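Local coordinates for periplasmic binding protein (Thermotoga lettingae TMO, PDB 4RY8), which binds 5-methylthioribose between its two lobes and probably serves as the periplasmic solute-binding component of a transporter for this sugar, at residues V230-E235 / T297-L302; Q284-Q289 / K304-L309. One frame throughout, in Å; residues are numbered along the deposited sequence.

In the fold
The two contacts lie side by side, their centres about 9 Å apart, and both draw on helix 299-305: interaction 1 uses its N-terminal end, interaction 2 its C-terminal end and the turn beyond. Along the chain their segments alternate, in the order 230-235, 284-289, 297-302, 304-309. Strands 226-230 and 284-287 belong to the same six-stranded mixed sheet, in which 284-287 is the antiparallel edge strand. Leu302 CD2 lies 3.4 Å from Leu309 CD1, and Ile286 CD1 touches both Val232 and Leu302, so the contacts share one apolar cluster. It packs the C-terminal part of the chain against the sheet in which the loop after strand 226-230 carries the sugar-binding Asp231.

Interaction 1: residues V230-E235 / T297-L302; sequences VDVTTE and TNMDEL. With SR1 (5-S-methyl-5-thio-alpha-D-ribofuranose), chain G.
Thr234, in the first turn of helix 234-240, and Met299, in the first turn of helix 299-305, join two helix N-termini in this periplasmic binding protein, just behind the loop that carries ligand-binding Asp231. The amide of Met299 donates a nearly straight hydrogen bond to Thr234 OG1 (N to OG1 2.9 Å, 168° at the hydrogen). This hydroxyl sits beside its own backbone N, chi1 -68°, leaving the methyl CG2 to lie along Asn298 CB and near the carbonyl of Thr297.

The side chain of Met299 folds back over the loop, bent at both chi2 and chi3. Its CB passes Thr234 OG1; CG lies over the start of helix 234-240, 3.6 Å from Thr234 N; and SD reaches back past Thr233 CA to Val232, lying 4.1 Å from the methyl CG1. The other methyl of Val232, CG2, meets Leu302 CD2 tip to tip.

Both helix starts are capped. Thr233 OG1 accepts from Asp236 N, while Asn298 OD1 caps Glu301 N, receiving it almost in line with its own C=O bond (174°). The Glu301 carboxylate turns back to the residue before the cap, where OE1 takes both the amide and the hydroxyl of Thr297, two donors gripping one oxygen.

On the other side of the loop, Asp231 turns its carboxylate to the sugar, its two oxygens each accepting from a different hydroxyl. Asp206 N also donates to OD2, which probably helps fix the group's rotation, and Asp103, Arg153, Gln116 and His79 supply further hydrogen bonds to the ligand. The sugar's O2 lies 2.7 Å from Asp231 OD1, and its O3 only 2.5 Å from Asp231 OD2.

Interaction 2: residues Q284-Q289 / K304-L309; sequences QLITRQ and KALPAL
Edge strand 284-287 of the mixed sheet is covered here by the 3-10 turn 307-309 that follows helix 299-305. The side chains of Gln284 and Leu309 run antiparallel alongside each other, the methylene CG of Gln284 resting 3.7 Å from Leu309 CD2. A bend at chi2 (-64°) then carries the amide of Gln284 over to Ala308, whose methyl CB lies 3.6 Å from Gln284 NE2 and slightly farther from CD and OE1. NE2 also comes near the carbonyl of Ala308, but the angle is too poor for a hydrogen bond; NE2 instead makes a weak hydrogen bond to Glu282 O.

Farther along the strand, the terminal methyls of Ile286 and Leu309 meet end on, CD1 of Ile286 being 4.1 Å from CD1 of Leu309. Leu306, the first residue to leave the helix, points its CD1 at the carbonyl of Leu285 and at Ile286 CG1, 4.2 Å away, while Phe290 touches it from helix 288-293. The turn is braced by Leu309 N bonding to Leu306 O. With methyl and methylene groups making most of the contact, adhesion between strand and turn probably depends chiefly on shape and burial of apolar surface, without a hydrogen bond between the two segments.

Interaction 1: residues V230-E235 / T297-L302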
loop_
_atom_site.group_PDB
_atom_site.type_symbol
_atom_site.label_atom_id
_atom_site.label_comp_id
_atom_site.label_asym_id
_atom_site.label_seq_id
_atom_site.Cartn_x
_atom_site.Cartn_y
_atom_site.Cartn_z
ATOM N N VAL C 230 13.243 -5.357 4.497
ATOM C CA VAL C 230 12.081 -6.075 4.834
ATOM C C VAL C 230 12.469 -7.133 5.871
ATOM O O VAL C 230 13.621 -7.608 5.899
ATOM C CB VAL C 230 11.526 -6.729 3.544
ATOM C CG1 VAL C 230 10.303 -7.544 3.787
ATOM C CG2 VAL C 230 11.194 -5.662 2.550
ATOM N N ASP C 231 11.463 -7.578 6.620
ATOM C CA ASP C 231 11.549 -8.647 7.612
ATOM C C ASP C 231 12.055 -8.093 8.937
ATOM O O ASP C 231 12.754 -7.100 8.987
ATOM C CB ASP C 231 12.376 -9.886 7.212
ATOM C CG ASP C 231 11.928 -10.483 5.891
ATOM O OD1 ASP C 231 10.706 -10.624 5.701
ATOM O OD2 ASP C 231 12.803 -10.798 5.035
ATOM N N VAL C 232 11.623 -8.744 10.000
ATOM C CA VAL C 232 12.104 -8.403 11.338
ATOM C C VAL C 232 12.265 -9.716 12.121
ATOM O O VAL C 232 11.455 -10.672 11.988
ATOM C CB VAL C 232 11.187 -7.357 11.992
ATOM C CG1 VAL C 232 9.783 -7.917 12.180
ATOM C CG2 VAL C 232 11.786 -6.829 13.296
ATOM N N THR C 233 13.363 -9.784 12.867
ATOM C CA THR C 233 13.636 -10.880 13.799
ATOM C C THR C 233 14.368 -10.251 14.986
ATOM O O THR C 233 14.708 -9.066 14.951
ATOM C CB THR C 233 14.546 -11.971 13.206
ATOM O OG1 THR C 233 15.846 -11.423 12.972
ATOM C CG2 THR C 233 13.994 -12.540 11.898
ATOM N N THR C 234 14.634 -11.038 16.026
ATOM C CA THR C 234 15.462 -10.561 17.137
ATOM C C THR C 234 16.878 -10.219 16.659
ATOM O O THR C 234 17.420 -9.170 17.023
ATOM C CB THR C 234 15.474 -11.572 18.279
ATOM O OG1 THR C 234 14.154 -11.609 18.839
ATOM C CG2 THR C 234 16.475 -11.190 19.343
ATOM N N GLU C 235 17.453 -11.059 15.806
ATOM C CA GLU C 235 18.738 -10.722 15.177
ATOM C C GLU C 235 18.702 -9.355 14.494
ATOM O O GLU C 235 19.595 -8.534 14.684
ATOM C CB GLU C 235 19.150 -11.807 14.177
ATOM C CG GLU C 235 19.720 -13.040 14.859
ATOM C CD GLU C 235 19.910 -14.204 13.916
ATOM O OE1 GLU C 235 19.765 -14.041 12.665
ATOM O OE2 GLU C 235 20.217 -15.289 14.440
ATOM N N THR C 297 14.439 -4.885 22.439
ATOM C CA THR C 297 15.628 -5.698 22.167
ATOM C C THR C 297 15.332 -7.067 21.531
ATOM O O THR C 297 16.256 -7.777 21.149
ATOM C CB THR C 297 16.372 -6.023 23.466
ATOM O OG1 THR C 297 15.709 -7.112 24.107
ATOM C CG2 THR C 297 16.412 -4.831 24.394
ATOM N N ASN C 298 14.065 -7.460 21.435
ATOM C CA ASN C 298 13.714 -8.762 20.875
ATOM C C ASN C 298 12.254 -8.818 20.380
ATOM O O ASN C 298 11.471 -7.904 20.629
ATOM C CB ASN C 298 14.024 -9.896 21.866
ATOM C CG ASN C 298 13.126 -9.870 23.100
ATOM O OD1 ASN C 298 11.964 -9.489 23.028
ATOM N ND2 ASN C 298 13.648 -10.333 24.215
ATOM N N MET C 299 11.914 -9.856 19.620
ATOM C CA MET C 299 10.560 -9.998 19.095
ATOM C C MET C 299 9.465 -10.029 20.172
ATOM O O MET C 299 8.351 -9.544 19.956
ATOM C CB MET C 299 10.454 -11.234 18.198
ATOM C CG MET C 299 11.113 -11.073 16.842
ATOM S SD MET C 299 10.289 -9.860 15.797
ATOM C CE MET C 299 8.722 -10.665 15.467
ATOM N N ASP C 300 9.771 -10.549 21.348
ATOM C CA ASP C 300 8.763 -10.577 22.407
ATOM C C ASP C 300 8.301 -9.155 22.694
ATOM O O ASP C 300 7.115 -8.845 22.662
ATOM C CB ASP C 300 9.337 -11.224 23.662
ATOM C CG ASP C 300 9.672 -12.688 23.453
ATOM O OD1 ASP C 300 8.804 -13.416 22.926
ATOM O OD2 ASP C 300 10.805 -13.106 23.793
ATOM N N GLU C 301 9.282 -8.304 22.949
ATOM C CA GLU C 301 9.090 -6.890 23.236
ATOM C C GLU C 301 8.534 -6.092 22.096
ATOM O O GLU C 301 7.884 -5.090 22.279
ATOM C CB GLU C 301 10.417 -6.273 23.721
ATOM C CG GLU C 301 10.804 -6.755 25.126
ATOM C CD GLU C 301 12.287 -6.603 25.443
ATOM O OE1 GLU C 301 13.047 -5.990 24.644
ATOM O OE2 GLU C 301 12.708 -7.138 26.483
ATOM N N LEU C 302 8.764 -6.520 20.873
ATOM C CA LEU C 302 8.275 -5.705 19.802
ATOM C C LEU C 302 6.777 -5.900 19.599
ATOM O O LEU C 302 6.056 -4.967 19.273
ATOM C CB LEU C 302 9.020 -6.034 18.516
ATOM C CG LEU C 302 8.335 -5.418 17.335
ATOM C CD1 LEU C 302 8.277 -3.910 17.322
ATOM C CD2 LEU C 302 9.109 -5.888 16.107
HETATM C CS SR1 G . 14.323 -15.739 -0.824
HETATM S S SR1 G . 12.662 -15.130 -0.644
HETATM C C5 SR1 G . 12.970 -14.330 0.950
HETATM C C4 SR1 G . 11.710 -13.653 1.483
HETATM O O4 SR1 G . 10.742 -14.647 1.577
HETATM C C1 SR1 G . 9.978 -14.529 2.794
HETATM O O1 SR1 G . 8.667 -14.255 2.433
HETATM C C2 SR1 G . 10.543 -13.397 3.638
HETATM O O2 SR1 G . 9.704 -12.227 3.836
HETATM C C3 SR1 G . 11.812 -13.056 2.882
HETATM O O3 SR1 G . 11.994 -11.649 2.817
#

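Interaction 2: residues Q284-Q289 / K304-L309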
loop_
_atom_site.group_PDB
_atom_site.type_symbol
_atom_site.label_atom_id
_atom_site.label_comp_id
_atom_site.label_asym_id
_atom_site.label_seq_id
_atom_site.Cartn_x
_atom_site.Cartn_y
_atom_site.Cartn_z
ATOM N N GLN C 284 4.088 -4.507 8.948
ATOM C CA GLN C 284 4.187 -3.287 9.748
ATOM C C GLN C 284 5.505 -2.613 9.546
ATOM O O GLN C 284 6.532 -3.273 9.609
ATOM C CB GLN C 284 4.128 -3.586 11.258
ATOM C CG GLN C 284 3.025 -4.522 11.717
ATOM C CD GLN C 284 1.635 -3.974 11.495
ATOM O OE1 GLN C 284 1.401 -2.771 11.603
ATOM N NE2 GLN C 284 0.690 -4.876 11.170
ATOM N N LEU C 285 5.466 -1.285 9.436
ATOM C CA LEU C 285 6.647 -0.426 9.525
ATOM C C LEU C 285 7.238 -0.398 10.938
ATOM O O LEU C 285 6.543 -0.139 11.951
ATOM C CB LEU C 285 6.318 1.003 9.039
ATOM C CG LEU C 285 7.445 2.068 8.997
ATOM C CD1 LEU C 285 8.561 1.722 8.011
ATOM C CD2 LEU C 285 6.850 3.430 8.649
ATOM N N ILE C 286 8.528 -0.680 11.008
ATOM C CA ILE C 286 9.248 -0.755 12.273
ATOM C C ILE C 286 10.516 0.065 12.118
ATOM O O ILE C 286 11.438 -0.365 11.460
ATOM C CB ILE C 286 9.603 -2.224 12.625
ATOM C CG1 ILE C 286 8.309 -3.053 12.772
ATOM C CG2 ILE C 286 10.409 -2.232 13.931
ATOM C CD1 ILE C 286 8.455 -4.527 12.543
ATOM N N THR C 287 10.574 1.244 12.726
ATOM C CA THR C 287 11.759 2.096 12.599
ATOM C C THR C 287 12.768 1.865 13.742
ATOM O O THR C 287 12.403 1.427 14.834
ATOM C CB THR C 287 11.373 3.588 12.512
ATOM O OG1 THR C 287 10.961 4.050 13.799
ATOM C CG2 THR C 287 10.239 3.835 11.524
ATOM N N ARG C 288 14.044 2.130 13.449
ATOM C CA ARG C 288 15.093 2.054 14.464
ATOM C C ARG C 288 14.747 2.970 15.642
ATOM O O ARG C 288 14.979 2.621 16.800
ATOM C CB ARG C 288 16.445 2.458 13.868
ATOM C CG ARG C 288 17.510 2.657 14.913
ATOM C CD ARG C 288 18.901 2.884 14.367
ATOM N NE ARG C 288 19.862 2.667 15.443
ATOM C CZ ARG C 288 20.060 3.494 16.463
ATOM N NH1 ARG C 288 19.389 4.632 16.570
ATOM N NH2 ARG C 288 20.947 3.184 17.382
ATOM N N GLN C 289 14.201 4.134 15.311
ATOM C CA GLN C 289 13.759 5.140 16.275
ATOM C C GLN C 289 12.709 4.618 17.242
ATOM O O GLN C 289 12.768 4.890 18.463
ATOM C CB GLN C 289 13.182 6.349 15.520
ATOM C CG GLN C 289 13.389 7.689 16.213
ATOM C CD GLN C 289 14.597 8.438 15.672
ATOM O OE1 GLN C 289 14.713 8.662 14.463
ATOM N NE2 GLN C 289 15.501 8.829 16.562
ATOM N N LYS C 304 4.641 -6.911 21.814
ATOM C CA LYS C 304 3.985 -6.308 22.976
ATOM C C LYS C 304 3.839 -4.797 22.721
ATOM O O LYS C 304 2.750 -4.235 22.841
ATOM C CB LYS C 304 4.844 -6.579 24.200
ATOM C CG LYS C 304 4.401 -5.866 25.473
ATOM C CD LYS C 304 5.444 -6.011 26.575
ATOM C CE LYS C 304 6.689 -5.164 26.312
ATOM N NZ LYS C 304 7.827 -5.564 27.191
ATOM N N ALA C 305 4.942 -4.161 22.327
ATOM C CA ALA C 305 4.968 -2.730 22.035
ATOM C C ALA C 305 4.147 -2.367 20.796
ATOM O O ALA C 305 3.726 -1.220 20.656
ATOM C CB ALA C 305 6.413 -2.274 21.840
ATOM N N LEU C 306 3.971 -3.324 19.884
ATOM C CA LEU C 306 3.257 -3.110 18.618
ATOM C C LEU C 306 2.305 -4.286 18.388
ATOM O O LEU C 306 2.604 -5.205 17.608
ATOM C CB LEU C 306 4.240 -2.983 17.451
ATOM C CG LEU C 306 4.363 -1.659 16.688
ATOM C CD1 LEU C 306 5.293 -1.853 15.496
ATOM C CD2 LEU C 306 3.008 -1.154 16.218
ATOM N N PRO C 307 1.147 -4.276 19.078
ATOM C CA PRO C 307 0.263 -5.459 19.036
ATOM C C PRO C 307 -0.235 -5.870 17.635
ATOM O O PRO C 307 -0.529 -7.044 17.418
ATOM C CB PRO C 307 -0.898 -5.088 19.987
ATOM C CG PRO C 307 -0.791 -3.618 20.224
ATOM C CD PRO C 307 0.632 -3.217 19.969
ATOM N N ALA C 308 -0.310 -4.945 16.682
ATOM C CA ALA C 308 -0.695 -5.325 15.293
ATOM C C ALA C 308 0.169 -6.455 14.670
ATOM O O ALA C 308 -0.237 -7.084 13.698
ATOM C CB ALA C 308 -0.725 -4.073 14.424
ATOM N N LEU C 309 1.370 -6.682 15.204
ATOM C CA LEU C 309 2.177 -7.864 14.876
ATOM C C LEU C 309 1.636 -9.157 15.501
ATOM O O LEU C 309 1.989 -10.225 15.033
ATOM C CB LEU C 309 3.657 -7.639 15.277
ATOM C CG LEU C 309 4.571 -6.747 14.419
ATOM C CD1 LEU C 309 5.913 -6.409 15.090
ATOM C CD2 LEU C 309 4.845 -7.411 13.047
#